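Local coordinates for protein malonate decarboxylase subunit alpha (Acinetobacter baumannii ATCC 17978, PDB 6MPR) that probably performs the acyl-carrier-protein transferase step of malonate decarboxylation, exchanging the carrier's acetyl group for malonyl, at residues A[317-322]-A[350-355]; A[74-79]-A[99-104]. All coordinates share one frame; numbering follows the deposited sequence. Where two conformers were deposited one is given.

Contact 1 of 2, residues A[317-322]-A[350-355]; sequences SVHCFG and RMMCQL
The thiol of Cys-353 is pressed onto Phe-321 and bonded to His-319 at once: SG lies 3.4 Å from the centroid of the Phe-321 ring, only 14° off its normal, a Cys sulfur-aromatic contact. The setting is a Rossmann-like mixed sheet whose parallel strands run 3-2-1-4-5-6, with strand 317-319 outermost within this chain and helix 350-359 in the long beta-alpha-beta crossover to strand 363-366. With SG anti to the backbone N (chi1 -160°), the thiol leaves the helix for the end of the strand and the loop after it. His-319 ND1 donates to Cys-353 SG over 3.5 Å at 159°, the sulfur sitting slightly outside the imidazole plane. Packing is close, Cys-353 CB being 3.3 Å from both His-319 ND1 and Phe-321 CD1. The Met-352 side chain crosses that of His-319 at about a right angle, its SD 3.8 Å from His-319 NE2, and Val-151 of the second subunit also packs on His-319. On the far flank, Arg-350 bends at its third torsion and lays one guanidinium face over Phe-321 O, while its NH1 is salt-bridged to Glu-179 and Asp-180. Gln-354, hydrogen-bonded through OE1 to Asn-393, brings NE2 to 3.4 Å from Phe-321 CE1.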
ATOM      1  N   SER A 317     -16.065   7.620  11.269  1.00 10.55           N
ATOM      2  CA  SER A 317     -15.345   8.004  10.068  1.00  9.28           C
ATOM      3  C   SER A 317     -15.471   6.890   9.040  1.00  9.09           C
ATOM      4  O   SER A 317     -15.471   5.703   9.384  1.00  9.91           O
ATOM      5  CB  SER A 317     -13.872   8.279  10.375  1.00 12.39           C
ATOM      6  OG  SER A 317     -13.190   7.079  10.718  1.00 11.84           O
ATOM      7  N   VAL A 318     -15.583   7.282   7.780  1.00 13.12           N
ATOM      8  CA  VAL A 318     -15.560   6.338   6.665  1.00  8.27           C
ATOM      9  C   VAL A 318     -14.685   6.939   5.586  1.00  8.52           C
ATOM     10  O   VAL A 318     -14.945   8.064   5.135  1.00 10.64           O
ATOM     11  CB  VAL A 318     -16.963   6.067   6.096  1.00  8.34           C
ATOM     12  CG1 VAL A 318     -16.895   5.061   4.944  1.00  8.04           C
ATOM     13  CG2 VAL A 318     -17.903   5.594   7.169  1.00  8.67           C
ATOM     14  N   HIS A 319     -13.660   6.199   5.168  1.00  8.21           N
ATOM     15  CA  HIS A 319     -12.913   6.477   3.947  1.00 10.97           C
ATOM     16  C   HIS A 319     -13.335   5.474   2.879  1.00  7.27           C
ATOM     17  O   HIS A 319     -13.503   4.290   3.175  1.00 10.54           O
ATOM     18  CB  HIS A 319     -11.405   6.384   4.183  1.00  8.82           C
ATOM     19  CG  HIS A 319     -10.613   6.934   3.046  1.00  8.94           C
ATOM     20  ND1 HIS A 319     -10.104   6.135   2.043  1.00 10.54           N
ATOM     21  CD2 HIS A 319     -10.331   8.212   2.693  1.00  8.52           C
ATOM     22  CE1 HIS A 319      -9.502   6.894   1.146  1.00  7.97           C
ATOM     23  NE2 HIS A 319      -9.633   8.159   1.510  1.00  8.51           N
ATOM     24  N   CYS A 320     -13.500   5.943   1.636  1.00 10.57           N
ATOM     25  CA  CYS A 320     -14.217   5.195   0.603  1.00  8.38           C
ATOM     26  C   CYS A 320     -13.317   4.836  -0.572  1.00  7.39           C
ATOM     27  O   CYS A 320     -12.527   5.666  -1.027  1.00 11.45           O
ATOM     28  CB  CYS A 320     -15.396   6.001   0.046  1.00  7.26           C
ATOM     29  SG  CYS A 320     -16.668   6.394   1.246  1.00  9.80           S
ATOM     30  N   PHE A 321     -13.488   3.597  -1.082  1.00  6.79           N
ATOM     31  CA  PHE A 321     -12.848   3.187  -2.327  1.00 12.08           C
ATOM     32  C   PHE A 321     -13.501   3.837  -3.542  1.00  9.81           C
ATOM     33  O   PHE A 321     -12.831   4.075  -4.553  1.00 10.57           O
ATOM     34  CB  PHE A 321     -12.930   1.669  -2.495  1.00 12.47           C
ATOM     35  CG  PHE A 321     -12.599   0.879  -1.263  1.00 12.30           C
ATOM     36  CD1 PHE A 321     -11.286   0.555  -0.962  1.00  9.88           C
ATOM     37  CD2 PHE A 321     -13.607   0.441  -0.424  1.00 11.06           C
ATOM     38  CE1 PHE A 321     -10.983  -0.205   0.157  1.00  8.81           C
ATOM     39  CE2 PHE A 321     -13.318  -0.316   0.703  1.00 11.62           C
ATOM     40  CZ  PHE A 321     -12.008  -0.631   1.006  1.00  9.69           C
ATOM     41  N   GLY A 322     -14.799   4.117  -3.451  1.00  9.44           N
ATOM     42  CA  GLY A 322     -15.619   4.649  -4.520  1.00  8.59           C
ATOM     43  C   GLY A 322     -16.898   5.206  -3.933  1.00 13.90           C
ATOM     44  O   GLY A 322     -17.069   5.256  -2.715  1.00 13.14           O
ATOM     45  N   ARG A 350      -9.329   4.700  -4.246  1.00  8.62           N
ATOM     46  CA  ARG A 350      -9.253   3.256  -4.005  1.00  8.96           C
ATOM     47  C   ARG A 350      -7.865   2.845  -3.529  1.00  9.93           C
ATOM     48  O   ARG A 350      -7.738   2.002  -2.628  1.00  8.59           O
ATOM     49  CB  ARG A 350      -9.669   2.461  -5.256  1.00 11.49           C
ATOM     50  CG  ARG A 350      -9.476   0.928  -5.089  1.00  8.89           C
ATOM     51  CD  ARG A 350     -10.322   0.109  -6.072  1.00  8.51           C
ATOM     52  NE  ARG A 350     -11.716   0.035  -5.633  1.00 12.49           N
ATOM     53  CZ  ARG A 350     -12.741   0.630  -6.236  1.00 10.86           C
ATOM     54  NH1 ARG A 350     -12.552   1.332  -7.341  1.00  9.51           N
ATOM     55  NH2 ARG A 350     -13.973   0.515  -5.743  1.00 12.28           N
ATOM     56  N   MET A 351      -6.808   3.441  -4.086  1.00  8.19           N
ATOM     57  CA  MET A 351      -5.463   3.101  -3.623  0.56 10.07           C
ATOM     58  C   MET A 351      -5.285   3.438  -2.147  1.00  9.41           C
ATOM     59  O   MET A 351      -4.781   2.617  -1.362  1.00  7.71           O
ATOM     60  CB  MET A 351      -4.398   3.810  -4.458  0.56 11.10           C
ATOM     61  CG  MET A 351      -2.999   3.579  -3.882  0.56 10.64           C
ATOM     62  SD  MET A 351      -1.681   3.420  -5.080  0.56 35.17           S
ATOM     63  CE  MET A 351      -1.199   5.111  -5.354  0.56 36.79           C
ATOM     64  N   MET A 352      -5.693   4.645  -1.739  1.00  9.03           N
ATOM     65  CA  MET A 352      -5.498   5.050  -0.347  1.00 10.84           C
ATOM     66  C   MET A 352      -6.356   4.224   0.600  1.00 11.04           C
ATOM     67  O   MET A 352      -5.907   3.838   1.692  1.00  8.91           O
ATOM     68  CB  MET A 352      -5.787   6.544  -0.201  1.00  8.08           C
ATOM     69  CG  MET A 352      -5.598   7.127   1.197  1.00 11.66           C
ATOM     70  SD  MET A 352      -5.943   8.908   1.130  1.00 16.05           S
ATOM     71  CE  MET A 352      -4.455   9.487   0.313  1.00 12.55           C
ATOM     72  N   CYS A 353      -7.582   3.923   0.180  1.00  8.53           N
ATOM     73  CA  CYS A 353      -8.486   3.166   1.028  1.00  9.54           C
ATOM     74  C   CYS A 353      -8.028   1.718   1.161  1.00  8.25           C
ATOM     75  O   CYS A 353      -8.069   1.150   2.253  1.00  8.95           O
ATOM     76  CB  CYS A 353      -9.895   3.242   0.447  1.00  7.75           C
ATOM     77  SG  CYS A 353     -11.191   2.861   1.602  1.00 10.51           S
ATOM     78  N   GLN A 354      -7.598   1.099   0.055  1.00  7.91           N
ATOM     79  CA  GLN A 354      -7.049  -0.259   0.135  1.00  9.73           C
ATOM     80  C   GLN A 354      -5.789  -0.301   0.993  1.00  7.15           C
ATOM     81  O   GLN A 354      -5.595  -1.240   1.773  1.00  8.55           O
ATOM     82  CB  GLN A 354      -6.747  -0.785  -1.263  1.00 12.46           C
ATOM     83  CG  GLN A 354      -7.961  -1.276  -2.030  1.00  9.85           C
ATOM     84  CD  GLN A 354      -8.442  -2.621  -1.544  1.00  9.83           C
ATOM     85  OE1 GLN A 354      -7.640  -3.466  -1.146  1.00  9.50           O
ATOM     86  NE2 GLN A 354      -9.752  -2.832  -1.570  1.00 10.48           N
ATOM     87  N   LEU A 355      -4.918   0.711   0.863  1.00  8.83           N
ATOM     88  CA  LEU A 355      -3.736   0.770   1.723  1.00 12.97           C
ATOM     89  C   LEU A 355      -4.129   0.819   3.199  1.00  9.64           C
ATOM     90  O   LEU A 355      -3.558   0.099   4.032  1.00 10.54           O
ATOM     91  CB  LEU A 355      -2.884   1.986   1.362  1.00 12.49           C
ATOM     92  CG  LEU A 355      -1.449   1.937   1.886  1.00 29.58           C
ATOM     93  CD1 LEU A 355      -0.726   0.678   1.383  1.00 25.25           C
ATOM     94  CD2 LEU A 355      -0.710   3.202   1.473  1.00 38.22           C
TER

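Contact 2 of 2, residues A[74-79]-A[99-104]; sequences FLSRSL and RSEHLD
Ser-76 and Glu-101 meet through a short hydrogen bond, 2.5 Å from OG to OE1, that reaches the carboxylate oxygen on its anti lone pair. Both side chains place their gamma atom (OG or CG) between the backbone N and the carbonyl carbon (chi1 58° for Ser-76, 71° for Glu-101); this puts Glu-101 CG against the backbone of Ser-76, and the bend at the second torsion swings the carboxylate to the serine hydroxyl. The syn side of the same OE1 is taken by Arg-99 NE at 2.8 Å, in a salt bridge lying nearly in the guanidinium plane. Two successive beta-alpha-beta crossovers of the parallel sheet supply the partners: helix 73-79 leads from strand 61-64 to 90-94, helix 100-107 from there to 111-116, and their facing segments run at 33° with axes 8.8 Å apart. Arg-77 lays its aliphatic part beside the carboxylate, CG 3.7 Å from Glu-101 OE1. It then bends at the third torsion, turning its guanidinium to Asp-226 and Asp-73. His-102 presents its ring edge to Ser-76 CB, 3.8 Å from CD2, while Arg-99 CB sits over one face. One water bridges Ser-76 OG, 2.9 Å away, and His-102 NE2.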
ATOM      1  N   PHE A  74     -17.408   4.537 -23.003  1.00 11.00           N
ATOM      2  CA  PHE A  74     -17.266   5.116 -24.337  1.00 11.85           C
ATOM      3  C   PHE A  74     -15.905   4.773 -24.929  1.00 11.03           C
ATOM      4  O   PHE A  74     -15.809   4.370 -26.098  1.00 12.50           O
ATOM      5  CB  PHE A  74     -17.476   6.628 -24.263  1.00 12.74           C
ATOM      6  CG  PHE A  74     -17.267   7.346 -25.557  1.00 18.81           C
ATOM      7  CD1 PHE A  74     -18.082   7.091 -26.652  1.00 15.28           C
ATOM      8  CD2 PHE A  74     -16.277   8.297 -25.669  1.00 17.92           C
ATOM      9  CE1 PHE A  74     -17.898   7.783 -27.849  1.00 18.05           C
ATOM     10  CE2 PHE A  74     -16.078   8.976 -26.858  1.00 15.31           C
ATOM     11  CZ  PHE A  74     -16.895   8.720 -27.945  1.00 18.76           C
ATOM     12  N   LEU A  75     -14.844   4.881 -24.128  1.00  9.90           N
ATOM     13  CA  LEU A  75     -13.514   4.549 -24.645  1.00 10.55           C
ATOM     14  C   LEU A  75     -13.377   3.055 -24.914  1.00  9.36           C
ATOM     15  O   LEU A  75     -12.792   2.662 -25.928  1.00 11.23           O
ATOM     16  CB  LEU A  75     -12.420   5.025 -23.677  1.00 11.85           C
ATOM     17  CG  LEU A  75     -12.318   6.536 -23.460  1.00 11.24           C
ATOM     18  CD1 LEU A  75     -11.174   6.892 -22.478  1.00 11.86           C
ATOM     19  CD2 LEU A  75     -12.169   7.271 -24.784  1.00 12.79           C
ATOM     20  N   SER A  76     -13.920   2.207 -24.033  1.00 12.16           N
ATOM     21  CA  SER A  76     -13.806   0.768 -24.260  1.00 14.44           C
ATOM     22  C   SER A  76     -14.644   0.324 -25.456  1.00 13.14           C
ATOM     23  O   SER A  76     -14.175  -0.482 -26.266  1.00 14.35           O
ATOM     24  CB  SER A  76     -14.177  -0.017 -22.995  1.00 13.14           C
ATOM     25  OG  SER A  76     -15.492   0.275 -22.550  1.00 13.72           O
ATOM     26  N   ARG A  77     -15.871   0.849 -25.607  1.00 12.85           N
ATOM     27  CA  ARG A  77     -16.669   0.514 -26.787  1.00 14.82           C
ATOM     28  C   ARG A  77     -15.982   1.000 -28.056  1.00 17.51           C
ATOM     29  O   ARG A  77     -16.010   0.318 -29.093  1.00 15.30           O
ATOM     30  CB  ARG A  77     -18.080   1.112 -26.685  1.00 16.01           C
ATOM     31  CG  ARG A  77     -18.998   0.411 -25.680  1.00 17.95           C
ATOM     32  CD  ARG A  77     -20.413   1.016 -25.671  1.00 18.60           C
ATOM     33  NE  ARG A  77     -20.520   2.200 -24.811  1.00 15.51           N
ATOM     34  CZ  ARG A  77     -20.660   3.444 -25.273  1.00 21.58           C
ATOM     35  NH1 ARG A  77     -20.711   3.671 -26.580  1.00 16.76           N
ATOM     36  NH2 ARG A  77     -20.757   4.469 -24.432  1.00 17.37           N
ATOM     37  N   SER A  78     -15.347   2.177 -27.989  1.00 15.52           N
ATOM     38  CA  SER A  78     -14.662   2.715 -29.161  1.00 15.13           C
ATOM     39  C   SER A  78     -13.425   1.891 -29.488  1.00 14.42           C
ATOM     40  O   SER A  78     -13.182   1.557 -30.653  1.00 14.43           O
ATOM     41  CB  SER A  78     -14.289   4.190 -28.938  1.00 15.85           C
ATOM     42  OG  SER A  78     -15.432   5.031 -28.777  1.00 17.09           O
ATOM     43  N   LEU A  79     -12.631   1.544 -28.470  1.00 12.91           N
ATOM     44  CA  LEU A  79     -11.442   0.732 -28.715  1.00 10.40           C
ATOM     45  C   LEU A  79     -11.801  -0.582 -29.406  1.00 15.78           C
ATOM     46  O   LEU A  79     -11.100  -1.023 -30.326  1.00 14.58           O
ATOM     47  CB  LEU A  79     -10.714   0.471 -27.392  1.00 10.24           C
ATOM     48  CG  LEU A  79      -9.385  -0.281 -27.491  1.00 12.17           C
ATOM     49  CD1 LEU A  79      -8.375   0.539 -28.275  1.00 12.82           C
ATOM     50  CD2 LEU A  79      -8.850  -0.586 -26.100  1.00 13.43           C
ATOM     51  N   ARG A  99     -17.224  -5.251 -18.460  1.00 41.29           N
ATOM     52  CA  ARG A  99     -17.959  -4.908 -19.674  1.00 30.90           C
ATOM     53  C   ARG A  99     -17.751  -5.976 -20.742  1.00 26.66           C
ATOM     54  O   ARG A  99     -16.673  -6.557 -20.857  1.00 29.28           O
ATOM     55  CB  ARG A  99     -17.509  -3.542 -20.214  1.00 25.91           C
ATOM     56  CG  ARG A  99     -17.614  -2.353 -19.242  1.00 26.32           C
ATOM     57  CD  ARG A  99     -18.985  -1.663 -19.284  1.00 22.74           C
ATOM     58  NE  ARG A  99     -19.402  -1.366 -20.649  1.00 16.08           N
ATOM     59  CZ  ARG A  99     -20.638  -1.020 -21.010  1.00 19.14           C
ATOM     60  NH1 ARG A  99     -21.594  -0.891 -20.096  1.00 20.72           N
ATOM     61  NH2 ARG A  99     -20.918  -0.797 -22.292  1.00 24.46           N
ATOM     62  N   SER A 100     -18.800  -6.243 -21.525  1.00 21.31           N
ATOM     63  CA  SER A 100     -18.688  -7.219 -22.605  1.00 23.32           C
ATOM     64  C   SER A 100     -17.619  -6.822 -23.623  1.00 27.30           C
ATOM     65  O   SER A 100     -16.882  -7.679 -24.123  1.00 26.79           O
ATOM     66  CB  SER A 100     -20.037  -7.386 -23.300  1.00 32.41           C
ATOM     67  OG  SER A 100     -20.452  -6.173 -23.898  1.00 37.93           O
ATOM     68  N   GLU A 101     -17.529  -5.534 -23.965  1.00 19.16           N
ATOM     69  CA  GLU A 101     -16.535  -5.140 -24.960  1.00 16.57           C
ATOM     70  C   GLU A 101     -15.104  -5.321 -24.454  1.00 14.90           C
ATOM     71  O   GLU A 101     -14.182  -5.386 -25.272  1.00 16.26           O
ATOM     72  CB  GLU A 101     -16.774  -3.696 -25.427  1.00 16.02           C
ATOM     73  CG  GLU A 101     -16.446  -2.586 -24.409  1.00 17.87           C
ATOM     74  CD  GLU A 101     -17.623  -2.224 -23.511  1.00 25.83           C
ATOM     75  OE1 GLU A 101     -17.514  -1.225 -22.754  1.00 20.14           O
ATOM     76  OE2 GLU A 101     -18.656  -2.933 -23.567  1.00 20.73           O
ATOM     77  N   HIS A 102     -14.889  -5.419 -23.134  1.00 13.15           N
ATOM     78  CA  HIS A 102     -13.544  -5.716 -22.644  1.00 16.46           C
ATOM     79  C   HIS A 102     -13.052  -7.035 -23.210  1.00 15.80           C
ATOM     80  O   HIS A 102     -11.936  -7.134 -23.727  1.00 14.42           O
ATOM     81  CB  HIS A 102     -13.516  -5.779 -21.121  1.00 14.19           C
ATOM     82  CG  HIS A 102     -13.817  -4.481 -20.460  1.00 14.30           C
ATOM     83  ND1 HIS A 102     -14.125  -4.388 -19.121  1.00 14.00           N
ATOM     84  CD2 HIS A 102     -13.851  -3.218 -20.944  1.00 14.37           C
ATOM     85  CE1 HIS A 102     -14.351  -3.125 -18.810  1.00 17.01           C
ATOM     86  NE2 HIS A 102     -14.184  -2.394 -19.895  1.00 16.22           N
ATOM     87  N   LEU A 103     -13.887  -8.066 -23.125  1.00 15.47           N
ATOM     88  CA  LEU A 103     -13.485  -9.360 -23.639  1.00 15.96           C
ATOM     89  C   LEU A 103     -13.607  -9.421 -25.156  1.00 16.73           C
ATOM     90  O   LEU A 103     -12.865 -10.177 -25.794  1.00 15.84           O
ATOM     91  CB  LEU A 103     -14.295 -10.450 -22.935  1.00 14.16           C
ATOM     92  CG  LEU A 103     -13.970 -10.471 -21.433  1.00 20.58           C
ATOM     93  CD1 LEU A 103     -14.758 -11.528 -20.680  1.00 22.40           C
ATOM     94  CD2 LEU A 103     -12.474 -10.659 -21.199  1.00 20.44           C
ATOM     95  N   ASP A 104     -14.485  -8.600 -25.760  1.00 13.87           N
ATOM     96  CA  ASP A 104     -14.540  -8.523 -27.219  1.00 14.39           C
ATOM     97  C   ASP A 104     -13.188  -8.121 -27.816  1.00 14.12           C
ATOM     98  O   ASP A 104     -12.862  -8.523 -28.941  1.00 16.17           O
ATOM     99  CB  ASP A 104     -15.614  -7.530 -27.674  1.00 22.52           C
ATOM    100  CG  ASP A 104     -17.040  -7.954 -27.292  1.00 31.53           C
ATOM    101  OD1 ASP A 104     -17.262  -9.099 -26.828  1.00 27.48           O
ATOM    102  OD2 ASP A 104     -17.953  -7.113 -27.454  1.00 31.96           O
TER
HETATM  103  O   HOH W   1     -14.759   0.311 -19.779  1.00 12.56           O
HETATM  104  O   HOH W   2     -13.138  -2.571 -24.775  1.00 18.62           O

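Overall arrangement
Contact 2 precedes contact 1 along the chain, and each is associated with a different sheet: contact 2 joins two helices beside the all-parallel sheet, contact 1 joins the outermost strand of the mixed sheet and the loop after it to a helix. Their centres are 27 Å apart and their nearest atoms about 12 Å, without touching. The centre of contact 1 is nearer the centre of the chain, about 10 Å against 22 Å for contact 2, and it meets the second subunit, which does not touch contact 2. A loop joins their surroundings: Arg-350 bonds to Gln-69, just ahead of helix 73-79, and Gln-71 of that loop packs on His-102.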